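Local structure of N-acetylneuraminic acid outer membrane channel protein NanC (Escherichia coli, 2WJR) at residues 55-60 / 73-78; 86-91 / 104-109; 128-133 / 146-151. The protein forms an outer-membrane channel through which N-acetylneuraminic acid enters the bacterium, with high conductance and weak anion selectivity. The protein carries 1 engineered substitution. All blocks are in the same frame, centred on the assembly; numbering follows the deposited sequence. Where two conformers were deposited one is given.

Contact 1: 55-60 / 73-78; sequences QVEVNY and GMLTHF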
loop_
_atom_site.group_PDB
_atom_site.type_symbol
_atom_site.label_atom_id
_atom_site.label_comp_id
_atom_site.label_asym_id
_atom_site.label_seq_id
_atom_site.Cartn_x
_atom_site.Cartn_y
_atom_site.Cartn_z
ATOM N N GLN A 55 8.454 -2.373 6.622
ATOM C CA GLN A 55 8.311 -1.060 6.024
ATOM C C GLN A 55 8.091 -0.002 7.098
ATOM O O GLN A 55 7.297 -0.201 8.039
ATOM C CB GLN A 55 7.163 -1.051 5.031
ATOM C CG GLN A 55 7.276 -2.144 3.964
ATOM C CD GLN A 55 6.137 -2.100 2.960
ATOM O OE1 GLN A 55 5.757 -1.023 2.499
ATOM N NE2 GLN A 55 5.618 -3.279 2.574
ATOM N N VAL A 56 8.815 1.098 6.933
ATOM C CA VAL A 56 8.697 2.265 7.787
ATOM C C VAL A 56 8.281 3.469 6.945
ATOM O O VAL A 56 8.987 3.830 5.975
ATOM C CB VAL A 56 10.044 2.587 8.450
ATOM C CG1 VAL A 56 9.953 3.885 9.260
ATOM C CG2 VAL A 56 10.499 1.409 9.328
ATOM N N GLU A 57 7.166 4.100 7.329
ATOM C CA GLU A 57 6.642 5.255 6.622
ATOM C C GLU A 57 6.600 6.458 7.555
ATOM O O GLU A 57 6.217 6.314 8.725
ATOM C CB GLU A 57 5.250 4.958 6.090
ATOM C CG GLU A 57 4.719 6.020 5.171
ATOM C CD GLU A 57 3.503 5.596 4.408
ATOM O OE1 GLU A 57 3.109 4.402 4.501
ATOM O OE2 GLU A 57 2.933 6.459 3.702
ATOM N N VAL A 58 7.034 7.608 7.038
ATOM C CA VAL A 58 6.977 8.873 7.773
ATOM C C VAL A 58 6.550 10.000 6.839
ATOM O O VAL A 58 7.043 10.122 5.714
ATOM C CB VAL A 58 8.325 9.234 8.438
ATOM C CG1 VAL A 58 8.727 8.158 9.445
ATOM C CG2 VAL A 58 9.424 9.463 7.390
ATOM N N ASN A 59 5.614 10.824 7.299
ATOM C CA ASN A 59 5.249 12.008 6.555
ATOM C C ASN A 59 4.925 13.131 7.528
ATOM O O ASN A 59 4.816 12.897 8.742
ATOM C CB ASN A 59 4.127 11.754 5.527
ATOM C CG ASN A 59 2.786 11.429 6.139
ATOM O OD1 ASN A 59 2.257 12.173 6.968
ATOM N ND2 ASN A 59 2.178 10.358 5.666
ATOM N N TYR A 60 4.806 14.332 6.985
ATOM C CA TYR A 60 4.467 15.511 7.783
ATOM C C TYR A 60 3.256 16.192 7.158
ATOM O O TYR A 60 3.273 16.516 5.973
ATOM C CB TYR A 60 5.668 16.460 7.834
ATOM C CG TYR A 60 5.334 17.721 8.564
ATOM C CD1 TYR A 60 5.327 17.746 9.957
ATOM C CD2 TYR A 60 4.954 18.876 7.868
ATOM C CE1 TYR A 60 4.985 18.894 10.643
ATOM C CE2 TYR A 60 4.585 20.028 8.553
ATOM C CZ TYR A 60 4.612 20.034 9.941
ATOM O OH TYR A 60 4.276 21.191 10.634
ATOM N N GLY A 73 6.631 12.923 2.364
ATOM C CA GLY A 73 6.872 11.729 3.135
ATOM C C GLY A 73 7.868 10.811 2.470
ATOM O O GLY A 73 8.375 11.099 1.380
ATOM N N MET A 74 8.173 9.732 3.170
ATOM C CA MET A 74 8.939 8.645 2.594
ATOM C C MET A 74 8.541 7.308 3.167
ATOM O O MET A 74 8.312 7.167 4.375
ATOM C CB MET A 74 10.433 8.847 2.806
ATOM C CG MET A 74 11.249 7.768 2.047
ATOM S SD MET A 74 12.941 8.238 1.893
ATOM C CE MET A 74 13.453 8.143 3.607
ATOM N N LEU A 75 8.458 6.324 2.278
ATOM C CA LEU A 75 8.288 4.938 2.654
ATOM C C LEU A 75 9.614 4.241 2.422
ATOM O O LEU A 75 10.141 4.228 1.293
ATOM C CB LEU A 75 7.193 4.274 1.812
ATOM C CG LEU A 75 7.019 2.771 2.021
ATOM C CD1 LEU A 75 6.480 2.505 3.407
ATOM C CD2 LEU A 75 6.111 2.186 0.976
ATOM N N THR A 76 10.143 3.656 3.485
ATOM C CA THR A 76 11.380 2.891 3.388
ATOM C C THR A 76 11.023 1.432 3.546
ATOM O O THR A 76 10.352 1.046 4.496
ATOM C CB THR A 76 12.386 3.301 4.450
ATOM O OG1 THR A 76 12.642 4.709 4.365
ATOM C CG2 THR A 76 13.682 2.515 4.272
ATOM N N HIS A 77 11.495 0.610 2.615
ATOM C CA HIS A 77 11.095 -0.779 2.524
ATOM C C HIS A 77 12.366 -1.653 2.684
ATOM O O HIS A 77 13.335 -1.467 1.959
ATOM C CB HIS A 77 10.398 -0.989 1.171
ATOM C CG HIS A 77 10.030 -2.403 0.856
ATOM N ND1 HIS A 77 10.960 -3.353 0.495
ATOM C CD2 HIS A 77 8.820 -3.010 0.761
ATOM C CE1 HIS A 77 10.344 -4.501 0.262
ATOM N NE2 HIS A 77 9.046 -4.320 0.408
ATOM N N PHE A 78 12.349 -2.553 3.664
ATOM C CA PHE A 78 13.487 -3.439 3.967
ATOM C C PHE A 78 13.100 -4.842 3.593
ATOM O O PHE A 78 12.054 -5.311 4.007
ATOM C CB PHE A 78 13.863 -3.407 5.473
ATOM C CG PHE A 78 14.194 -2.035 5.981
ATOM C CD1 PHE A 78 15.416 -1.448 5.696
ATOM C CD2 PHE A 78 13.260 -1.310 6.718
ATOM C CE1 PHE A 78 15.713 -0.158 6.148
ATOM C CE2 PHE A 78 13.548 -0.035 7.169
ATOM C CZ PHE A 78 14.779 0.541 6.882
HETATM O O HOH W 1 10.779 6.144 5.789
#
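Gln55 reaches across to Leu75 and His77 within an antiparallel beta hairpin, strands 53-63 and 68-79, of the transmembrane barrel of this KdgM-family porin. Two reciprocal backbone pairs hold it, Val56 with Thr76 and Val58 with Met74; the straightest of the four bonds runs from Thr76 N to Val56 O (2.8 Å, 176° at the hydrogen). The face bearing Gln55, Glu57, Leu75 and His77 is the closely packed one. Gln55 CG sits beside its own backbone N (chi1 -54°), and the extended chain beyond it brings the amide to the imidazole at a 50° tilt, Gln55 CD lying 3.6 Å from His77 CD2. Gln55 OE1 rests on the Leu75 methyls, 3.6 Å from CD2, while Gln55 NE2 is hydrogen-bonded to Asp53. Shortening this side chain to an alanine would probably strip the amide from beside the Leu75 methyls and His77 CD2 and leave Asp53 without this amide donor. Farther along, Asn59 CB presses on Gly73 CA at 3.6 Å, close enough that a side-chain carbon on Gly73 would collide with it; the Asn59 amide turns away, to Arg71 and Tyr88. The face of Val56, Val58, Met74 and Thr76 is looser. Its apolar side-chain touch is Val56 CG2 at the edge of the Phe78 ring, 4.0 Å from CE2. A water bridges the two strands on this face: it donates to Val56 O at 2.9 Å and to Met74 O at 3.0 Å, and it is hydrogen-bonded to Thr76 OG1 at 2.7 Å.

Contact 2: 86-91 / 104-109; sequences GPYVKL and RYRYDW. With OCT (N-octane), chain G.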
loop_
_atom_site.group_PDB
_atom_site.type_symbol
_atom_site.label_atom_id
_atom_site.label_comp_id
_atom_site.label_asym_id
_atom_site.label_seq_id
_atom_site.Cartn_x
_atom_site.Cartn_y
_atom_site.Cartn_z
ATOM N N GLY A 86 11.368 5.379 -0.805
ATOM C CA GLY A 86 10.220 5.882 -1.550
ATOM C C GLY A 86 9.742 7.254 -1.125
ATOM O O GLY A 86 8.721 7.352 -0.438
ATOM N N PRO A 87 10.499 8.306 -1.479
ATOM C CA PRO A 87 10.041 9.648 -1.182
ATOM C C PRO A 87 8.739 9.907 -1.938
ATOM O O PRO A 87 8.531 9.367 -3.042
ATOM C CB PRO A 87 11.183 10.525 -1.664
ATOM C CG PRO A 87 11.896 9.705 -2.699
ATOM C CD PRO A 87 11.796 8.322 -2.177
ATOM N N TYR A 88 7.830 10.666 -1.322
ATOM C CA TYR A 88 6.547 10.922 -1.931
ATOM C C TYR A 88 5.929 12.251 -1.529
ATOM O O TYR A 88 6.396 12.901 -0.578
ATOM C CB TYR A 88 5.558 9.793 -1.614
ATOM C CG TYR A 88 5.128 9.581 -0.160
ATOM C CD1 TYR A 88 5.505 8.436 0.533
ATOM C CD2 TYR A 88 4.287 10.490 0.493
ATOM C CE1 TYR A 88 5.065 8.201 1.834
ATOM C CE2 TYR A 88 3.827 10.245 1.754
ATOM C CZ TYR A 88 4.232 9.127 2.432
ATOM O OH TYR A 88 3.778 8.914 3.705
ATOM N N VAL A 89 4.895 12.643 -2.273
ATOM C CA VAL A 89 3.997 13.699 -1.817
ATOM C C VAL A 89 2.568 13.233 -1.953
ATOM O O VAL A 89 2.149 12.765 -3.029
ATOM C CB VAL A 89 4.191 15.022 -2.570
ATOM C CG1 VAL A 89 3.191 16.101 -2.020
ATOM C CG2 VAL A 89 5.626 15.494 -2.437
ATOM N N LYS A 90 1.803 13.381 -0.870
ATOM C CA LYS A 90 0.399 13.034 -0.859
ATOM C C LYS A 90 -0.428 14.307 -0.678
ATOM O O LYS A 90 -0.129 15.123 0.192
ATOM C CB LYS A 90 0.059 12.036 0.246
ATOM C CG LYS A 90 -1.406 11.563 0.211
ATOM C CD LYS A 90 -1.707 10.492 1.240
ATOM C CE LYS A 90 -3.159 10.108 1.181
ATOM N NZ LYS A 90 -3.441 8.940 2.068
ATOM N N LEU A 91 -1.452 14.461 -1.498
ATOM C CA LEU A 91 -2.421 15.543 -1.340
ATOM C C LEU A 91 -3.740 14.952 -0.884
ATOM O O LEU A 91 -4.235 14.020 -1.493
ATOM C CB LEU A 91 -2.573 16.270 -2.670
ATOM C CG LEU A 91 -3.579 17.407 -2.748
ATOM C CD1 LEU A 91 -3.079 18.601 -1.902
ATOM C CD2 LEU A 91 -3.718 17.764 -4.233
ATOM N N ARG A 104 -1.348 10.431 -4.397
ATOM C CA ARG A 104 0.040 10.377 -4.031
ATOM C C ARG A 104 0.883 9.965 -5.229
ATOM O O ARG A 104 0.489 9.106 -6.016
ATOM C CB ARG A 104 0.266 9.390 -2.911
ATOM C CG ARG A 104 1.669 9.393 -2.318
ATOM C CD ARG A 104 1.754 8.384 -1.220
ATOM N NE ARG A 104 1.624 7.011 -1.702
ATOM C CZ ARG A 104 1.464 5.949 -0.924
ATOM N NH1 ARG A 104 1.423 6.082 0.406
ATOM N NH2 ARG A 104 1.339 4.748 -1.466
ATOM N N TYR A 105 2.012 10.633 -5.360
ATOM C CA TYR A 105 3.072 10.172 -6.227
ATOM C C TYR A 105 4.274 9.815 -5.375
ATOM O O TYR A 105 4.730 10.621 -4.532
ATOM C CB TYR A 105 3.471 11.232 -7.257
ATOM C CG TYR A 105 4.776 10.833 -7.901
ATOM C CD1 TYR A 105 4.803 9.865 -8.909
ATOM C CD2 TYR A 105 5.984 11.365 -7.461
ATOM C CE1 TYR A 105 6.002 9.467 -9.495
ATOM C CE2 TYR A 105 7.190 10.964 -8.032
ATOM C CZ TYR A 105 7.187 10.014 -9.046
ATOM O OH TYR A 105 8.387 9.630 -9.595
ATOM N N ARG A 106 4.800 8.612 -5.607
ATOM C CA ARG A 106 5.968 8.100 -4.899
ATOM C C ARG A 106 6.977 7.541 -5.910
ATOM O O ARG A 106 6.577 6.864 -6.872
ATOM C CB ARG A 106 5.548 6.980 -3.956
ATOM C CG ARG A 106 6.661 6.438 -3.020
ATOM C CD ARG A 106 6.017 5.458 -2.057
ATOM N NE ARG A 106 6.120 4.066 -2.515
ATOM C CZ ARG A 106 5.281 3.082 -2.216
ATOM N NH1 ARG A 106 4.198 3.294 -1.464
ATOM N NH2 ARG A 106 5.528 1.866 -2.674
ATOM N N TYR A 107 8.247 7.848 -5.681
ATOM C CA TYR A 107 9.379 7.310 -6.459
ATOM C C TYR A 107 10.143 6.310 -5.600
ATOM O O TYR A 107 10.813 6.709 -4.647
ATOM C CB TYR A 107 10.315 8.441 -6.883
ATOM C CG TYR A 107 11.534 7.986 -7.686
ATOM C CD1 TYR A 107 11.378 7.373 -8.920
ATOM C CD2 TYR A 107 12.822 8.192 -7.211
ATOM C CE1 TYR A 107 12.478 6.954 -9.667
ATOM C CE2 TYR A 107 13.945 7.787 -7.955
ATOM C CZ TYR A 107 13.754 7.160 -9.180
ATOM O OH TYR A 107 14.857 6.758 -9.918
ATOM N N ASP A 108 10.032 5.031 -5.962
ATOM C CA ASP A 108 10.668 3.939 -5.264
ATOM C C ASP A 108 12.027 3.665 -5.909
ATOM O O ASP A 108 12.117 3.231 -7.081
ATOM C CB ASP A 108 9.793 2.700 -5.328
ATOM C CG ASP A 108 8.647 2.737 -4.321
ATOM O OD1 ASP A 108 8.695 3.540 -3.356
ATOM O OD2 ASP A 108 7.699 1.961 -4.498
ATOM N N TRP A 109 13.065 3.961 -5.146
ATOM C CA TRP A 109 14.444 3.887 -5.611
ATOM C C TRP A 109 15.116 2.765 -4.828
ATOM O O TRP A 109 15.107 2.778 -3.595
ATOM C CB TRP A 109 15.140 5.225 -5.388
ATOM C CG TRP A 109 16.562 5.253 -5.876
ATOM C CD1 TRP A 109 16.991 5.557 -7.132
ATOM C CD2 TRP A 109 17.741 4.958 -5.106
ATOM N NE1 TRP A 109 18.361 5.482 -7.192
ATOM C CE2 TRP A 109 18.847 5.116 -5.966
ATOM C CE3 TRP A 109 17.966 4.594 -3.773
ATOM C CZ2 TRP A 109 20.162 4.919 -5.540
ATOM C CZ3 TRP A 109 19.281 4.386 -3.348
ATOM C CH2 TRP A 109 20.363 4.549 -4.236
HETATM C C1 OCT G . 13.903 10.391 -11.721
HETATM C C2 OCT G . 12.643 11.004 -11.085
HETATM C C3 OCT G . 12.834 11.282 -9.582
HETATM C C4 OCT G . 11.564 11.806 -8.887
HETATM C C5 OCT G . 11.787 11.990 -7.366
HETATM C C6 OCT G . 10.770 12.959 -6.727
HETATM C C7 OCT G . 10.607 12.765 -5.205
HETATM C C8 OCT G . 9.146 12.922 -4.737
#
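Arg106 and Asp108, which both lie against Gly86 across the hairpin of strands 82-94 and 99-110, form a side-on salt bridge: Arg106 NE meets Asp108 OD1 at 2.8 Å, and Arg106 NH2 uses the syn lone pair of Asp108 OD2. A bend in the arginine chain (chi3 95°) swings the guanidinium toward the carboxylate. Asp108 OD1 also sits 3.3 Å from Gly86 CA, where a side chain would clash. The backbones exchange bonds between Val89 and Tyr105, and Tyr107 N donates to Pro87 O at 3.1 Å. Pro87 has no N-H to return, and Tyr107 O instead receives a C-H contact from Gly86 CA. Next comes packing: Arg104 CD lies over one face of the Tyr88 ring, 3.9 Å from its centroid, while the arginine head goes on to Asp130 and Tyr88 OH to Asn59. On the reverse side, an n-octane runs past Tyr105 and puts C3 over the centre of the Tyr107 ring, 3.8 Å above its plane. The hairpin is thus chemically two-sided: a charged face rich in arginine, consistent with a channel lining that weakly favours anions, and an aromatic face that accepts alkyl chains, as suits a membrane-facing surface.

Contact 3: 128-133 / 146-151; sequences RWDGYV and QTTLYS. With OCT (N-octane), chain E.
Strands 126-136 and 141-152 make an antiparallel beta hairpin of the porin barrel, and at its middle the carboxylate of Asp130 is met by Thr148 and Gln146 from the opposite strand. Asp130 OD1 accepts three bonds from different directions. Thr148 OG1 comes in on the anti side, tilted out of the carboxylate plane, at a short 2.5 Å; Gln146 NE2 approaches from above that plane, 61° out of it, at 2.8 Å; Arg128 NH2 takes the syn lone pair at 2.9 Å. Arg128 NE closes the side-on salt bridge on Asp130 OD2, whose second partner is Arg104 of the neighbouring strand 99-110. With this many donors the carboxylate is held against rotation and is likely to stay ionised. Its partners are packed in turn. The Thr148 rotamer (chi1 -53°) points OG1 at the aspartate and lays CG2 over one face of the Arg128 guanidinium, 3.3 Å above the plane, whereas Tyr150 runs alongside the arginine, pointing the same way. Gln146 lies beside Tyr132 with amide and ring planes 36° apart, and Gln146 CD is 3.3 Å from Tyr132 CE1. Paired backbone bonds, Trp129 with Leu149 and Gly131 with Thr147, fix this register. Trp129, Thr147 and Leu149 occupy the other face, and Gly131 belongs there too; a side chain on it would run into a bound n-octane. The end of that octane settles on the hairpin, with C1 3.8 Å from Thr147 CG2 and 3.4 Å from Val133 CG2.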
loop_
_atom_site.group_PDB
_atom_site.type_symbol
_atom_site.label_atom_id
_atom_site.label_comp_id
_atom_site.label_asym_id
_atom_site.label_seq_id
_atom_site.Cartn_x
_atom_site.Cartn_y
_atom_site.Cartn_z
ATOM N N ARG A 128 5.317 5.473 -8.908
ATOM C CA ARG A 128 4.081 4.933 -8.371
ATOM C C ARG A 128 3.062 6.036 -8.000
ATOM O O ARG A 128 3.396 7.015 -7.326
ATOM C CB ARG A 128 4.353 4.038 -7.159
ATOM C CG ARG A 128 3.082 3.548 -6.500
ATOM C CD ARG A 128 3.338 2.677 -5.315
ATOM N NE ARG A 128 2.071 2.342 -4.645
ATOM C CZ ARG A 128 1.744 1.164 -4.110
ATOM N NH1 ARG A 128 2.580 0.124 -4.145
ATOM N NH2 ARG A 128 0.545 1.029 -3.552
ATOM N N TRP A 129 1.831 5.842 -8.473
ATOM C CA TRP A 129 0.712 6.725 -8.173
ATOM C C TRP A 129 -0.347 5.939 -7.403
ATOM O O TRP A 129 -0.677 4.792 -7.757
ATOM C CB TRP A 129 0.091 7.243 -9.469
ATOM C CG TRP A 129 0.875 8.282 -10.161
ATOM C CD1 TRP A 129 1.804 8.114 -11.162
ATOM C CD2 TRP A 129 0.802 9.689 -9.908
ATOM N NE1 TRP A 129 2.315 9.346 -11.527
ATOM C CE2 TRP A 129 1.708 10.321 -10.771
ATOM C CE3 TRP A 129 0.057 10.474 -9.014
ATOM C CZ2 TRP A 129 1.884 11.714 -10.775
ATOM C CZ3 TRP A 129 0.232 11.848 -9.018
ATOM C CH2 TRP A 129 1.131 12.454 -9.902
ATOM N N ASP A 130 -0.897 6.560 -6.354
ATOM C CA ASP A 130 -2.041 6.017 -5.659
ATOM C C ASP A 130 -3.129 7.086 -5.576
ATOM O O ASP A 130 -2.837 8.246 -5.319
ATOM C CB ASP A 130 -1.662 5.568 -4.247
ATOM C CG ASP A 130 -0.759 4.344 -4.236
ATOM O OD1 ASP A 130 -1.279 3.207 -4.221
ATOM O OD2 ASP A 130 0.475 4.544 -4.177
ATOM N N GLY A 131 -4.354 6.669 -5.820
ATOM C CA GLY A 131 -5.555 7.481 -5.622
ATOM C C GLY A 131 -6.359 6.864 -4.490
ATOM O O GLY A 131 -6.397 5.640 -4.335
ATOM N N TYR A 132 -7.029 7.713 -3.706
ATOM C CA TYR A 132 -7.741 7.266 -2.506
ATOM C C TYR A 132 -9.104 7.954 -2.430
ATOM O O TYR A 132 -9.218 9.160 -2.680
ATOM C CB TYR A 132 -6.980 7.650 -1.231
ATOM C CG TYR A 132 -5.566 7.156 -1.116
ATOM C CD1 TYR A 132 -5.278 5.980 -0.452
ATOM C CD2 TYR A 132 -4.512 7.874 -1.675
ATOM C CE1 TYR A 132 -3.983 5.535 -0.335
ATOM C CE2 TYR A 132 -3.214 7.438 -1.572
ATOM C CZ TYR A 132 -2.958 6.268 -0.896
ATOM O OH TYR A 132 -1.676 5.827 -0.794
ATOM N N VAL A 133 -10.125 7.178 -2.095
ATOM C CA VAL A 133 -11.424 7.720 -1.725
ATOM C C VAL A 133 -11.920 6.978 -0.490
ATOM O O VAL A 133 -11.929 5.739 -0.452
ATOM C CB VAL A 133 -12.472 7.609 -2.860
ATOM C CG1 VAL A 133 -13.738 8.332 -2.443
ATOM C CG2 VAL A 133 -11.963 8.211 -4.169
ATOM N N GLN A 146 -8.603 2.303 -2.845
ATOM C CA GLN A 146 -7.296 2.777 -3.220
ATOM C C GLN A 146 -6.965 2.205 -4.597
ATOM O O GLN A 146 -6.992 1.001 -4.790
ATOM C CB GLN A 146 -6.257 2.317 -2.196
ATOM C CG GLN A 146 -4.854 2.842 -2.480
ATOM C CD GLN A 146 -3.826 2.395 -1.453
ATOM O OE1 GLN A 146 -4.174 1.931 -0.362
ATOM N NE2 GLN A 146 -2.566 2.533 -1.789
ATOM N N THR A 147 -6.661 3.079 -5.538
ATOM C CA THR A 147 -6.264 2.666 -6.876
ATOM C C THR A 147 -4.786 3.011 -7.092
ATOM O O THR A 147 -4.272 4.021 -6.598
ATOM C CB THR A 147 -7.259 3.251 -7.969
ATOM O OG1 THR A 147 -7.025 2.610 -9.234
ATOM C CG2 THR A 147 -7.131 4.753 -8.105
ATOM N N THR A 148 -4.065 2.134 -7.795
ATOM C CA THR A 148 -2.633 2.264 -7.893
ATOM C C THR A 148 -2.169 1.964 -9.317
ATOM O O THR A 148 -2.681 1.053 -9.953
ATOM C CB THR A 148 -1.928 1.278 -6.958
ATOM O OG1 THR A 148 -2.431 1.430 -5.624
ATOM C CG2 THR A 148 -0.410 1.453 -7.004
ATOM N N LEU A 149 -1.245 2.773 -9.789
ATOM C CA LEU A 149 -0.575 2.573 -11.098
ATOM C C LEU A 149 0.921 2.711 -10.840
ATOM O O LEU A 149 1.381 3.730 -10.293
ATOM C CB LEU A 149 -1.052 3.610 -12.106
ATOM C CG LEU A 149 -0.301 3.686 -13.446
ATOM C CD1 LEU A 149 -0.391 2.338 -14.137
ATOM C CD2 LEU A 149 -0.883 4.821 -14.346
ATOM N N TYR A 150 1.705 1.690 -11.172
ATOM C CA TYR A 150 3.143 1.872 -11.131
ATOM C C TYR A 150 3.798 1.377 -12.406
ATOM O O TYR A 150 3.294 0.466 -13.055
ATOM C CB TYR A 150 3.790 1.237 -9.903
ATOM C CG TYR A 150 3.216 -0.057 -9.423
ATOM C CD1 TYR A 150 3.339 -1.217 -10.179
ATOM C CD2 TYR A 150 2.602 -0.148 -8.193
ATOM C CE1 TYR A 150 2.864 -2.429 -9.723
ATOM C CE2 TYR A 150 2.113 -1.348 -7.726
ATOM C CZ TYR A 150 2.240 -2.502 -8.501
ATOM O OH TYR A 150 1.738 -3.713 -8.055
ATOM N N SER A 151 4.903 2.014 -12.731
ATOM C CA SER A 151 5.645 1.726 -13.964
ATOM C C SER A 151 7.129 1.729 -13.699
ATOM O O SER A 151 7.619 2.398 -12.792
ATOM C CB SER A 151 5.317 2.775 -15.031
ATOM O OG SER A 151 5.768 4.040 -14.615
HETATM C C1 OCT E . -9.801 6.737 -6.357
HETATM C C2 OCT E . -9.258 7.933 -7.153
HETATM C C3 OCT E . -9.551 9.257 -6.433
HETATM C C4 OCT E . -8.838 10.459 -7.084
HETATM C C5 OCT E . -8.293 11.423 -6.025
HETATM C C6 OCT E . -8.385 12.913 -6.430
HETATM C C7 OCT E . -7.493 13.808 -5.530
HETATM C C8 OCT E . -7.816 15.315 -5.610
#

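Overall arrangement
The three contacts follow in series along the chain and adjoin round the barrel wall. Contact 2 is the middle one, its centre about 10 Å from that of contact 1 and about 11 Å from that of contact 3. It meets contact 1 through Gly73 O and Tyr88 N, 2.8 Å apart, and contact 3 through Arg106 N and Arg128 O at 2.7 Å. Arg104 NH2 lies 2.9 Å from Asp130 OD2, so a salt bridge carries the polar face of 86-91/104-109 into that of 128-133/146-151; toward Glu57 the same arginine has a long, weak ion pair. Contacts 1 and 3 do not touch, their nearest atoms being about 6 Å apart. Separate n-octanes lie against contacts 2 and 3, on the faces turned from these charges.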